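Local structure of multi-copper Oxidase CueO (6EVG) at residues Q123-N128 and V152-D157; P211-P216 and M299-D304; P324-S329 and W422-L427. The protein acts as a laccase-like multicopper oxidase that oxidises lignin model compounds and lignosulfonate, probably passing the electrons through its copper centres to dioxygen. All blocks are in the same frame, centred on the assembly; numbering follows the deposited sequence.

Interaction 1: Q123-N128 and V152-D157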
ATOM      1  N   GLN A 123      11.707  11.471   8.624  1.00  8.69           N
ATOM      2  CA  GLN A 123      10.272  11.242   8.729  1.00  8.50           C
ATOM      3  C   GLN A 123       9.996  10.302   9.893  1.00  8.44           C
ATOM      4  O   GLN A 123      10.896   9.575  10.335  1.00  9.92           O
ATOM      5  CB  GLN A 123       9.688  10.678   7.434  1.00  8.22           C
ATOM      6  CG  GLN A 123      10.157   9.265   7.130  1.00  8.22           C
ATOM      7  CD  GLN A 123       9.657   8.845   5.778  1.00  8.83           C
ATOM      8  OE1 GLN A 123      10.303   9.070   4.747  1.00  8.78           O
ATOM      9  NE2 GLN A 123       8.443   8.279   5.750  1.00  9.30           N
ATOM     10  N   PRO A 124       8.736  10.176  10.333  1.00  8.52           N
ATOM     11  CA  PRO A 124       8.420   9.194  11.369  1.00  9.17           C
ATOM     12  C   PRO A 124       8.664   7.783  10.935  1.00  8.54           C
ATOM     13  O   PRO A 124       8.412   7.409   9.795  1.00  9.17           O
ATOM     14  CB  PRO A 124       6.933   9.459  11.642  1.00  9.81           C
ATOM     15  CG  PRO A 124       6.686  10.910  11.273  1.00 10.31           C
ATOM     16  CD  PRO A 124       7.606  11.093  10.049  1.00  9.25           C
ATOM     17  N   ALA A 125       9.110   6.969  11.897  1.00  8.75           N
ATOM     18  CA  ALA A 125       9.286   5.539  11.685  1.00  8.29           C
ATOM     19  C   ALA A 125       7.986   4.929  11.156  1.00  7.67           C
ATOM     20  O   ALA A 125       6.908   5.201  11.682  1.00  8.67           O
ATOM     21  CB  ALA A 125       9.690   4.890  13.002  1.00 10.15           C
ATOM     22  N   SER A 126       8.102   4.103  10.125  1.00  7.39           N
ATOM     23  CA  SER A 126       6.919   3.665   9.370  1.00  7.71           C
ATOM     24  C   SER A 126       7.247   2.543   8.442  1.00  7.03           C
ATOM     25  O   SER A 126       8.411   2.297   8.064  1.00  7.78           O
ATOM     26  CB  SER A 126       6.341   4.862   8.602  1.00  8.75           C
ATOM     27  OG  SER A 126       7.354   5.550   7.860  1.00  9.11           O
ATOM     28  N   PHE A 127       6.196   1.839   8.046  1.00  6.80           N
ATOM     29  CA  PHE A 127       6.207   0.719   7.091  1.00  7.00           C
ATOM     30  C   PHE A 127       5.600   1.199   5.781  1.00  7.04           C
ATOM     31  O   PHE A 127       4.399   1.410   5.699  1.00  7.76           O
ATOM     32  CB  PHE A 127       5.435  -0.466   7.692  1.00  7.19           C
ATOM     33  CG  PHE A 127       5.272  -1.645   6.789  1.00  7.60           C
ATOM     34  CD1 PHE A 127       6.344  -2.272   6.169  1.00  9.24           C
ATOM     35  CD2 PHE A 127       4.045  -2.229   6.563  1.00  8.15           C
ATOM     36  CE1 PHE A 127       6.176  -3.389   5.381  1.00 11.22           C
ATOM     37  CE2 PHE A 127       3.869  -3.326   5.752  1.00  8.95           C
ATOM     38  CZ  PHE A 127       4.939  -3.926   5.189  1.00 10.10           C
ATOM     39  N   ASN A 128       6.481   1.377   4.809  1.00  7.36           N
ATOM     40  CA  ASN A 128       6.173   1.949   3.487  1.00  6.84           C
ATOM     41  C   ASN A 128       6.412   0.924   2.412  1.00  6.75           C
ATOM     42  O   ASN A 128       6.819  -0.228   2.696  1.00  6.69           O
ATOM     43  CB  ASN A 128       6.960   3.246   3.301  1.00  7.02           C
ATOM     44  CG  ASN A 128       6.783   4.145   4.515  1.00  7.39           C
ATOM     45  OD1 ASN A 128       5.656   4.569   4.788  1.00  8.63           O
ATOM     46  ND2 ASN A 128       7.864   4.415   5.203  1.00  9.12           N
ATOM     47  N   VAL A 152      11.249   2.636   7.372  1.00  7.23           N
ATOM     48  CA  VAL A 152      12.056   3.678   7.989  1.00  7.67           C
ATOM     49  C   VAL A 152      12.059   3.394   9.487  1.00  7.62           C
ATOM     50  O   VAL A 152      10.990   3.311  10.092  1.00  8.27           O
ATOM     51  CB  VAL A 152      11.515   5.098   7.712  1.00  8.17           C
ATOM     52  CG1 VAL A 152      12.296   6.123   8.517  1.00  9.76           C
ATOM     53  CG2 VAL A 152      11.619   5.392   6.216  1.00  9.60           C
ATOM     54  N   THR A 153      13.222   3.255  10.072  1.00  8.07           N
ATOM     55  CA  THR A 153      13.407   3.016  11.504  1.00  9.26           C
ATOM     56  C   THR A 153      14.177   4.148  12.132  1.00  8.99           C
ATOM     57  O   THR A 153      15.089   4.688  11.525  1.00 11.14           O
ATOM     58  CB  THR A 153      14.054   1.682  11.777  1.00 13.08           C
ATOM     59  OG1 THR A 153      14.053   1.487  13.201  1.00 17.27           O
ATOM     60  CG2 THR A 153      15.418   1.549  11.192  1.00 16.34           C
ATOM     61  N   ASP A 154      13.878   4.395  13.404  1.00 10.11           N
ATOM     62  CA  ASP A 154      14.642   5.334  14.192  1.00 10.77           C
ATOM     63  C   ASP A 154      15.409   4.663  15.311  1.00 11.27           C
ATOM     64  O   ASP A 154      15.985   5.351  16.132  1.00 12.77           O
ATOM     65  CB  ASP A 154      13.758   6.468  14.787  1.00 12.86           C
ATOM     66  CG  ASP A 154      12.666   5.972  15.712  1.00 12.12           C
ATOM     67  OD1 ASP A 154      12.701   4.772  16.074  1.00 12.16           O
ATOM     68  OD2 ASP A 154      11.778   6.821  16.096  1.00 13.60           O
ATOM     69  N   GLY A 155      15.454   3.322  15.277  1.00 11.46           N
ATOM     70  CA  GLY A 155      16.229   2.547  16.203  1.00 13.19           C
ATOM     71  C   GLY A 155      15.619   2.406  17.596  1.00 13.92           C
ATOM     72  O   GLY A 155      16.257   1.824  18.452  1.00 17.11           O
ATOM     73  N   LYS A 156      14.417   2.916  17.814  1.00 12.27           N
ATOM     74  CA  LYS A 156      13.819   2.968  19.174  1.00 13.20           C
ATOM     75  C   LYS A 156      12.729   1.894  19.413  1.00 11.99           C
ATOM     76  O   LYS A 156      11.995   1.950  20.418  1.00 12.95           O
ATOM     77  CB  LYS A 156      13.286   4.368  19.454  1.00 14.88           C
ATOM     78  CG  LYS A 156      14.349   5.477  19.479  1.00 18.55           C
ATOM     79  CD  LYS A 156      13.583   6.789  19.763  1.00 26.92           C
ATOM     80  CE  LYS A 156      14.342   8.068  19.840  1.00 35.12           C
ATOM     81  NZ  LYS A 156      13.340   9.103  20.288  1.00 39.08           N
ATOM     82  N   ASP A 157      12.604   0.897  18.522  1.00 10.82           N
ATOM     83  CA  ASP A 157      11.537  -0.087  18.708  1.00 10.50           C
ATOM     84  C   ASP A 157      11.664  -0.888  19.992  1.00 10.99           C
ATOM     85  O   ASP A 157      10.648  -1.248  20.597  1.00 11.81           O
ATOM     86  CB  ASP A 157      11.346  -0.972  17.513  1.00 10.80           C
ATOM     87  CG  ASP A 157      10.706  -0.246  16.334  1.00 11.29           C
ATOM     88  OD1 ASP A 157      10.411   0.954  16.379  1.00 11.93           O
ATOM     89  OD2 ASP A 157      10.470  -0.941  15.287  1.00 12.59           O
TER
HETATM   90  O   HOH W   1       9.986   8.127  14.446  1.00 13.97           O
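S126 and V152 hold each other through both of their backbone polar groups: S126 N donates to V152 O at 3.0 Å, and V152 N donates back to S126 O at 2.9 Å. They form an antiparallel hydrogen-bonded pair in a sheet of the first cupredoxin-like domain, where strand 126-131 begins beside the end of strand 148-153. The carbonyl of V152 is met twice, since the CA-H of A125 also approaches its oxygen, at a bent angle.

A second set of bonds, centred on the serine hydroxyl, flanks this pair. S126 OG, turned between its own backbone N and carbonyl carbon (chi1 50°), donates to P124 O over 2.9 Å. The same hydroxyl oxygen accepts from N128 ND2 at 2.9 Å, with an N-H...O angle of 158° and OG close to the amide plane. The hydroxyl is therefore used in both directions and its rotation is fixed, while N128 OD1 is taken by R269.

Further along, a water joins the segments, donating to D154 OD2 at 2.8 Å and accepting from A125 N at 2.9 Å. D154 OD2 also forms a salt bridge with R160, and D154 OD1 closes an Asx turn by accepting from K156 N.

The apolar part centres on V152, whose side chain lies on the same sheet face as that of S126. Its CG1 meets the aliphatic CG of Q123, and its CG2 lies 4.0 Å from Q123 CD and also touches N128 ND2. The Q123 amide is pinned beyond the contact by the backbones of F96 and G94, which hold its chain across the valine. At the turn, the A125 methyl carbon CB comes within 4.2 Å of D154 CG.

Interaction 2: P211-P216 and M299-D304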
ATOM      1  N   PRO A 211       0.387 -20.168   2.438  1.00 10.41           N
ATOM      2  CA  PRO A 211       1.616 -20.504   3.126  1.00 10.15           C
ATOM      3  C   PRO A 211       1.403 -20.739   4.620  1.00 10.56           C
ATOM      4  O   PRO A 211       0.332 -20.412   5.167  1.00 10.93           O
ATOM      5  CB  PRO A 211       2.478 -19.255   2.927  1.00 10.71           C
ATOM      6  CG  PRO A 211       1.465 -18.129   2.851  1.00 10.34           C
ATOM      7  CD  PRO A 211       0.274 -18.731   2.148  1.00 10.13           C
ATOM      8  N   GLU A 212       2.459 -21.287   5.246  1.00 11.54           N
ATOM      9  CA  GLU A 212       2.461 -21.509   6.682  1.00 11.78           C
ATOM     10  C   GLU A 212       3.687 -20.815   7.272  1.00 12.34           C
ATOM     11  O   GLU A 212       4.821 -20.991   6.790  1.00 13.84           O
ATOM     12  CB  GLU A 212       2.507 -22.991   6.989  1.00 14.61           C
ATOM     13  CG  GLU A 212       2.311 -23.367   8.430  1.00 18.38           C
ATOM     14  CD  GLU A 212       2.008 -24.867   8.599  1.00 24.75           C
ATOM     15  OE1 GLU A 212       0.883 -25.290   8.214  1.00 29.80           O
ATOM     16  OE2 GLU A 212       2.908 -25.579   9.056  1.00 29.95           O
ATOM     17  N   ALA A 213       3.473 -20.024   8.317  1.00 11.80           N
ATOM     18  CA  ALA A 213       4.523 -19.354   9.070  1.00 12.13           C
ATOM     19  C   ALA A 213       4.710 -20.026  10.410  1.00 11.81           C
ATOM     20  O   ALA A 213       3.735 -20.277  11.110  1.00 15.22           O
ATOM     21  CB  ALA A 213       4.239 -17.890   9.284  1.00 12.98           C
ATOM     22  N   ARG A 214       5.948 -20.253  10.808  1.00 12.28           N
ATOM     23  CA  ARG A 214       6.288 -20.690  12.173  1.00 12.56           C
ATOM     24  C   ARG A 214       6.638 -19.494  13.004  1.00 12.62           C
ATOM     25  O   ARG A 214       7.413 -18.647  12.543  1.00 18.06           O
ATOM     26  CB  ARG A 214       7.426 -21.734  12.124  1.00 16.16           C
ATOM     27  CG  ARG A 214       7.068 -22.966  11.298  1.00 21.34           C
ATOM     28  CD  ARG A 214       8.122 -24.042  11.333  1.00 28.42           C
ATOM     29  NE  ARG A 214       8.090 -24.756  12.604  1.00 38.35           N
ATOM     30  CZ  ARG A 214       7.181 -25.684  12.941  1.00 43.26           C
ATOM     31  NH1 ARG A 214       6.224 -26.062  12.079  1.00 50.04           N
ATOM     32  NH2 ARG A 214       7.224 -26.237  14.155  1.00 47.69           N
ATOM     33  N   VAL A 215       6.083 -19.418  14.220  1.00 11.51           N
ATOM     34  CA  VAL A 215       6.294 -18.245  15.066  1.00 11.08           C
ATOM     35  C   VAL A 215       6.651 -18.694  16.474  1.00 11.46           C
ATOM     36  O   VAL A 215       6.259 -19.805  16.906  1.00 12.35           O
ATOM     37  CB  VAL A 215       5.058 -17.320  15.097  1.00 12.82           C
ATOM     38  CG1 VAL A 215       4.896 -16.591  13.757  1.00 14.05           C
ATOM     39  CG2 VAL A 215       3.798 -18.071  15.486  1.00 14.23           C
ATOM     40  N   PRO A 216       7.377 -17.866  17.232  1.00 11.10           N
ATOM     41  CA  PRO A 216       7.587 -18.144  18.654  1.00 11.72           C
ATOM     42  C   PRO A 216       6.293 -18.011  19.450  1.00 11.76           C
ATOM     43  O   PRO A 216       5.362 -17.322  19.027  1.00 11.50           O
ATOM     44  CB  PRO A 216       8.631 -17.097  19.061  1.00 12.85           C
ATOM     45  CG  PRO A 216       8.328 -15.950  18.098  1.00 14.42           C
ATOM     46  CD  PRO A 216       7.931 -16.562  16.832  1.00 11.80           C
ATOM     47  N   MET A 299      -3.596 -17.798   5.243  1.00  9.28           N
ATOM     48  CA  MET A 299      -2.383 -18.471   5.651  1.00  9.18           C
ATOM     49  C   MET A 299      -2.557 -19.062   7.039  1.00  9.36           C
ATOM     50  O   MET A 299      -3.567 -18.762   7.707  1.00 10.06           O
ATOM     51  CB  MET A 299      -1.179 -17.507   5.641  1.00  9.08           C
ATOM     52  CG  MET A 299      -1.304 -16.387   6.638  1.00  9.92           C
ATOM     53  SD  MET A 299       0.157 -15.347   6.767  1.00 10.28           S
ATOM     54  CE  MET A 299       1.322 -16.454   7.491  1.00 12.30           C
ATOM     55  N   ARG A 300      -1.614 -19.894   7.439  1.00  9.58           N
ATOM     56  CA  ARG A 300      -1.627 -20.513   8.762  1.00 10.15           C
ATOM     57  C   ARG A 300      -0.408 -20.114   9.560  1.00 10.41           C
ATOM     58  O   ARG A 300       0.667 -20.027   8.991  1.00 11.75           O
ATOM     59  CB  ARG A 300      -1.709 -22.042   8.598  1.00 11.60           C
ATOM     60  CG  ARG A 300      -1.816 -22.793   9.959  1.00 13.46           C
ATOM     61  CD  ARG A 300      -2.233 -24.214   9.730  1.00 16.65           C
ATOM     62  NE  ARG A 300      -2.530 -24.970  10.917  1.00 24.10           N
ATOM     63  CZ  ARG A 300      -3.649 -24.943  11.679  1.00 28.63           C
ATOM     64  NH1 ARG A 300      -4.593 -24.045  11.514  1.00 33.66           N
ATOM     65  NH2 ARG A 300      -3.777 -25.819  12.689  1.00 35.29           N
ATOM     66  N   PHE A 301      -0.586 -19.918  10.857  1.00 10.12           N
ATOM     67  CA  PHE A 301       0.508 -19.716  11.811  1.00 10.32           C
ATOM     68  C   PHE A 301       0.565 -20.950  12.715  1.00 11.03           C
ATOM     69  O   PHE A 301      -0.452 -21.370  13.284  1.00 12.68           O
ATOM     70  CB  PHE A 301       0.235 -18.498  12.696  1.00 10.44           C
ATOM     71  CG  PHE A 301       0.258 -17.217  11.960  1.00 10.37           C
ATOM     72  CD1 PHE A 301       1.462 -16.562  11.732  1.00 11.13           C
ATOM     73  CD2 PHE A 301      -0.880 -16.632  11.480  1.00 11.03           C
ATOM     74  CE1 PHE A 301       1.500 -15.367  11.082  1.00 12.27           C
ATOM     75  CE2 PHE A 301      -0.829 -15.411  10.760  1.00 13.09           C
ATOM     76  CZ  PHE A 301       0.370 -14.794  10.594  1.00 12.25           C
ATOM     77  N   VAL A 302       1.756 -21.503  12.876  1.00 11.61           N
ATOM     78  CA  VAL A 302       2.030 -22.600  13.778  1.00 12.83           C
ATOM     79  C   VAL A 302       3.127 -22.162  14.762  1.00 12.34           C
ATOM     80  O   VAL A 302       4.057 -21.527  14.370  1.00 14.47           O
ATOM     81  CB  VAL A 302       2.413 -23.854  13.025  1.00 14.99           C
ATOM     82  CG1 VAL A 302       1.311 -24.348  12.098  1.00 16.95           C
ATOM     83  CG2 VAL A 302       3.710 -23.744  12.328  1.00 22.01           C
ATOM     84  N   VAL A 303       2.947 -22.473  16.021  1.00 13.23           N
ATOM     85  CA  VAL A 303       3.916 -22.102  17.038  1.00 14.26           C
ATOM     86  C   VAL A 303       5.029 -23.112  17.127  1.00 15.81           C
ATOM     87  O   VAL A 303       4.742 -24.278  17.190  1.00 21.56           O
ATOM     88  CB  VAL A 303       3.257 -21.924  18.403  1.00 18.66           C
ATOM     89  CG1 VAL A 303       4.231 -21.469  19.454  1.00 24.65           C
ATOM     90  CG2 VAL A 303       2.138 -20.889  18.275  1.00 23.06           C
ATOM     91  N   ASP A 304       6.274 -22.612  17.119  1.00 16.15           N
ATOM     92  CA  ASP A 304       7.439 -23.487  17.236  1.00 19.12           C
ATOM     93  C   ASP A 304       7.999 -23.311  18.610  1.00 21.63           C
ATOM     94  O   ASP A 304       8.576 -22.257  18.950  1.00 18.52           O
ATOM     95  CB  ASP A 304       8.508 -23.144  16.184  1.00 21.53           C
ATOM     96  CG  ASP A 304       9.754 -24.028  16.261  1.00 25.83           C
ATOM     97  OD1 ASP A 304       9.934 -24.762  17.258  1.00 30.96           O
ATOM     98  OD2 ASP A 304      10.577 -23.960  15.314  1.00 35.55           O
TER
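P211 O accepts from R300 N at 3.0 Å and opens a run of five backbone hydrogen bonds between 211-216 and 299-304. R300 O then receives A213 N, A213 O receives V302 N at 2.9 Å, V302 O receives V215 N, and V215 O closes the run by taking D304 N at 2.8 Å. The donors alternate between the two strands, so the N-H and C=O groups of A213, V215, R300 and V302 are all paired across this seam. M299 and F301 turn their backbone polar groups the other way, to L284 and T282 of the next strand.

A213 bonding to both R300 and V302, the residues flanking its partner F301, is the signature of parallel pairing: strand 212-215 forms an outermost strand of a five-stranded sheet in the second cupredoxin-like domain and runs alongside 295-303.

On the face bearing E212, R214, R300 and V302, charges are matched loosely. The bend of R214 at chi3 (76°) carries its guanidinium over V302, with NH1 3.4 Å from V302 CG2, and its NE forms a long salt bridge of 3.8 Å to D304 OD2, which sits at the guanidinium edge. D304 OD1 accepts from A306 N instead. E212 OE1 remains 4.4 Å from R300 NE, beyond a salt bridge, and the arginine's NH1 is satisfied by D283.

The other face is apolar. The A213 methyl CB touches M299 CE at 3.7 Å, and that terminal methyl in turn rests over the F301 ring, offset toward its rim. V215 CG1 approaches the edge of the same ring, 4.0 Å from F301 CD1.

Interaction 3: P324-S329 and W422-L427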
ATOM      1  N   PRO A 324      -6.064  15.568  15.764  1.00 16.16           N
ATOM      2  CA  PRO A 324      -5.943  16.559  14.683  1.00 14.96           C
ATOM      3  C   PRO A 324      -6.635  17.870  15.042  1.00 17.57           C
ATOM      4  O   PRO A 324      -7.654  17.897  15.747  1.00 19.76           O
ATOM      5  CB  PRO A 324      -6.627  15.850  13.515  1.00 15.34           C
ATOM      6  CG  PRO A 324      -7.530  14.864  14.100  1.00 16.74           C
ATOM      7  CD  PRO A 324      -6.925  14.440  15.384  1.00 16.48           C
ATOM      8  N   ASP A 325      -6.076  18.951  14.519  1.00 17.13           N
ATOM      9  CA  ASP A 325      -6.643  20.263  14.749  1.00 16.06           C
ATOM     10  C   ASP A 325      -7.249  20.916  13.477  1.00 15.03           C
ATOM     11  O   ASP A 325      -6.487  21.440  12.630  1.00 16.32           O
ATOM     12  CB  ASP A 325      -5.576  21.167  15.340  1.00 18.41           C
ATOM     13  CG  ASP A 325      -6.126  22.574  15.672  1.00 18.98           C
ATOM     14  OD1 ASP A 325      -7.360  22.812  15.507  1.00 21.15           O
ATOM     15  OD2 ASP A 325      -5.345  23.394  16.111  1.00 23.16           O
ATOM     16  N   GLU A 326      -8.564  20.797  13.286  1.00 17.68           N
ATOM     17  CA  GLU A 326      -9.219  21.314  12.078  1.00 18.47           C
ATOM     18  C   GLU A 326      -9.078  22.795  11.899  1.00 16.30           C
ATOM     19  O   GLU A 326      -9.178  23.293  10.775  1.00 17.69           O
ATOM     20  CB  GLU A 326     -10.737  21.036  12.122  1.00 23.91           C
ATOM     21  CG  GLU A 326     -11.090  19.574  12.093  1.00 26.02           C
ATOM     22  CD  GLU A 326     -12.577  19.316  11.898  1.00 30.34           C
ATOM     23  OE1 GLU A 326     -13.289  20.164  11.254  1.00 32.15           O
ATOM     24  OE2 GLU A 326     -13.010  18.245  12.392  1.00 38.41           O
ATOM     25  N   LYS A 327      -8.772  23.509  12.988  1.00 17.99           N
ATOM     26  CA  LYS A 327      -8.636  24.966  12.912  1.00 19.62           C
ATOM     27  C   LYS A 327      -7.428  25.411  12.105  1.00 18.23           C
ATOM     28  O   LYS A 327      -7.368  26.554  11.698  1.00 21.23           O
ATOM     29  CB  LYS A 327      -8.508  25.600  14.284  1.00 24.15           C
ATOM     30  CG  LYS A 327      -9.771  25.495  15.119  1.00 29.47           C
ATOM     31  CD  LYS A 327      -9.625  26.103  16.528  1.00 35.27           C
ATOM     32  CE  LYS A 327      -8.495  25.483  17.376  1.00 40.72           C
ATOM     33  NZ  LYS A 327      -8.760  24.082  17.799  1.00 40.71           N
ATOM     34  N   LEU A 328      -6.518  24.458  11.827  1.00 16.24           N
ATOM     35  CA  LEU A 328      -5.339  24.760  11.033  1.00 15.37           C
ATOM     36  C   LEU A 328      -5.658  24.913   9.530  1.00 13.41           C
ATOM     37  O   LEU A 328      -4.882  25.459   8.779  1.00 15.05           O
ATOM     38  CB  LEU A 328      -4.310  23.642  11.179  1.00 14.65           C
ATOM     39  CG  LEU A 328      -3.644  23.539  12.563  1.00 16.66           C
ATOM     40  CD1 LEU A 328      -2.807  22.280  12.641  1.00 21.06           C
ATOM     41  CD2 LEU A 328      -2.729  24.681  12.867  1.00 20.36           C
ATOM     42  N   SER A 329      -6.824  24.400   9.100  1.00 14.18           N
ATOM     43  CA  SER A 329      -7.184  24.423   7.667  1.00 13.36           C
ATOM     44  C   SER A 329      -7.337  25.815   7.084  1.00 14.46           C
ATOM     45  O   SER A 329      -7.951  26.698   7.687  1.00 16.65           O
ATOM     46  CB  SER A 329      -8.462  23.651   7.473  1.00 15.08           C
ATOM     47  OG  SER A 329      -8.763  23.633   6.087  1.00 15.60           O
ATOM     48  N   TRP A 422      -2.300  23.436   5.437  1.00 11.59           N
ATOM     49  CA  TRP A 422      -3.277  22.425   5.802  1.00 11.56           C
ATOM     50  C   TRP A 422      -4.573  22.718   5.057  1.00 11.31           C
ATOM     51  O   TRP A 422      -5.005  23.888   4.999  1.00 11.86           O
ATOM     52  CB  TRP A 422      -3.557  22.537   7.312  1.00 12.34           C
ATOM     53  CG  TRP A 422      -2.385  22.268   8.176  1.00 12.75           C
ATOM     54  CD1 TRP A 422      -1.474  23.162   8.595  1.00 14.37           C
ATOM     55  CD2 TRP A 422      -2.055  20.994   8.806  1.00 12.38           C
ATOM     56  NE1 TRP A 422      -0.570  22.572   9.453  1.00 14.53           N
ATOM     57  CE2 TRP A 422      -0.907  21.245   9.595  1.00 13.18           C
ATOM     58  CE3 TRP A 422      -2.613  19.742   8.799  1.00 12.92           C
ATOM     59  CZ2 TRP A 422      -0.289  20.253  10.370  1.00 14.46           C
ATOM     60  CZ3 TRP A 422      -2.041  18.776   9.622  1.00 14.33           C
ATOM     61  CH2 TRP A 422      -0.884  19.034  10.374  1.00 13.83           C
ATOM     62  N   GLU A 423      -5.262  21.681   4.604  1.00 10.62           N
ATOM     63  CA  GLU A 423      -6.567  21.787   3.972  1.00 10.36           C
ATOM     64  C   GLU A 423      -7.468  20.657   4.480  1.00 10.51           C
ATOM     65  O   GLU A 423      -6.949  19.596   4.853  1.00 12.50           O
ATOM     66  CB  GLU A 423      -6.465  21.694   2.450  1.00 10.42           C
ATOM     67  CG  GLU A 423      -5.576  22.732   1.799  1.00 11.79           C
ATOM     68  CD  GLU A 423      -5.601  22.686   0.263  1.00 11.43           C
ATOM     69  OE1 GLU A 423      -6.166  21.704  -0.289  1.00 11.92           O
ATOM     70  OE2 GLU A 423      -5.109  23.636  -0.379  1.00 12.85           O
ATOM     71  N   ILE A 424      -8.764  20.867   4.466  1.00 11.06           N
ATOM     72  CA  ILE A 424      -9.739  19.787   4.712  1.00 11.57           C
ATOM     73  C   ILE A 424     -10.338  19.387   3.407  1.00 10.79           C
ATOM     74  O   ILE A 424     -10.821  20.255   2.665  1.00 11.66           O
ATOM     75  CB  ILE A 424     -10.821  20.223   5.737  1.00 12.94           C
ATOM     76  CG1 ILE A 424     -10.121  20.496   7.067  1.00 15.09           C
ATOM     77  CG2 ILE A 424     -11.899  19.195   5.804  1.00 14.10           C
ATOM     78  CD1 ILE A 424     -10.938  21.170   8.128  1.00 18.97           C
ATOM     79  N   TRP A 425     -10.309  18.096   3.109  1.00 10.71           N
ATOM     80  CA  TRP A 425     -10.908  17.555   1.899  1.00 10.62           C
ATOM     81  C   TRP A 425     -12.106  16.671   2.267  1.00 10.75           C
ATOM     82  O   TRP A 425     -11.962  15.720   3.068  1.00 11.64           O
ATOM     83  CB  TRP A 425      -9.909  16.741   1.120  1.00 10.23           C
ATOM     84  CG  TRP A 425      -8.798  17.525   0.475  1.00 10.34           C
ATOM     85  CD1 TRP A 425      -8.351  18.788   0.765  1.00 10.59           C
ATOM     86  CD2 TRP A 425      -7.976  17.079  -0.620  1.00 10.10           C
ATOM     87  NE1 TRP A 425      -7.372  19.183  -0.104  1.00 10.65           N
ATOM     88  CE2 TRP A 425      -7.104  18.140  -0.938  1.00  9.72           C
ATOM     89  CE3 TRP A 425      -7.897  15.885  -1.328  1.00 10.41           C
ATOM     90  CZ2 TRP A 425      -6.194  18.065  -1.998  1.00 10.85           C
ATOM     91  CZ3 TRP A 425      -6.993  15.804  -2.383  1.00 11.57           C
ATOM     92  CH2 TRP A 425      -6.181  16.871  -2.713  1.00 11.49           C
ATOM     93  N   ASP A 426     -13.249  16.956   1.672  1.00 10.74           N
ATOM     94  CA  ASP A 426     -14.452  16.120   1.642  1.00 12.00           C
ATOM     95  C   ASP A 426     -14.280  15.111   0.530  1.00 12.41           C
ATOM     96  O   ASP A 426     -14.021  15.508  -0.616  1.00 15.21           O
ATOM     97  CB  ASP A 426     -15.741  17.033   1.393  1.00 13.76           C
ATOM     98  CG  ASP A 426     -16.141  17.861   2.590  1.00 15.90           C
ATOM     99  OD1 ASP A 426     -16.296  17.348   3.708  1.00 21.27           O
ATOM    100  OD2 ASP A 426     -16.349  19.092   2.465  1.00 22.59           O
ATOM    101  N   LEU A 427     -14.442  13.835   0.809  1.00 11.23           N
ATOM    102  CA  LEU A 427     -14.368  12.760  -0.176  1.00 10.80           C
ATOM    103  C   LEU A 427     -15.642  11.962  -0.192  1.00 11.83           C
ATOM    104  O   LEU A 427     -16.119  11.577   0.887  1.00 12.83           O
ATOM    105  CB  LEU A 427     -13.175  11.834   0.184  1.00 11.00           C
ATOM    106  CG  LEU A 427     -11.814  12.500   0.204  1.00 11.79           C
ATOM    107  CD1 LEU A 427     -10.733  11.517   0.650  1.00 12.56           C
ATOM    108  CD2 LEU A 427     -11.419  13.128  -1.134  1.00 13.65           C
TER
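L328 lies along W422, covering one face of its indole in a CH-pi contact. The leucine belongs to a short 3-10 turn, 326-328, in the connection between the second and third cupredoxin-like domains; the tryptophan begins strand 422-428 of the third. L328 CB stands 4.0 Å from the centroid of the five-membered ring of W422, only 17° off its normal, and L328 CD1 reaches 3.7 Å from W422 CE2, offset toward the rim. H475 also stacks on this indole. Replacing W422 by a serine would probably leave L328 without the flat surface it rests on and H475 without its stacking mate.

The remaining apolar contacts gather round I424. Its extended chain, with CG1 anti to the carbonyl carbon (chi1 -63°), sends CD1 to within 3.6 Å of S329 CB and on to the aliphatic base of E326. L446 of strand 442-448 touches both E326 and I424.

Backbone contacts across the segments are modest: the CA-H of S329 points to W422 O, with a CA to O distance of 3.5 Å. Regular backbone bonding begins just afterwards, W422 pairing with V330 and I424 with K331 and R333, as the turn leads, through S329 to K331, into the parallel neighbour, strand 332-336.

Polar bonds also form within each segment. D325 OD1 accepts from K327 N in an Asx turn that leads into and overlaps the 3-10 turn, and from K327 NZ at 3.0 Å in a salt bridge, the two donors coming from opposite faces of the carboxylate. On the strand, E423 OE1 forms a salt bridge with R333 and, through its anti lone pair, takes the in-plane W425 NE1 at 2.8 Å in an almost straight bond of 176°.

How the interactions relate
From the N terminus the three contacts follow in series; none nests in or crosses another. Interaction 1 closes a loop of 23 residues, including helix 138-144, within the first cupredoxin-like domain. Interaction 2 spans 82 residues rich in strand and brings the start and end of a long part of the second domain side by side. Interaction 3 closes 92 residues, 350-391 of them not modelled, and fastens the connection from the second domain onto the third, which carries H434, C490 and H495, ligands of the copper ion seen here. Interactions 2 and 3 lie on opposite sides of the chain's centre, their centres about 43 Å apart.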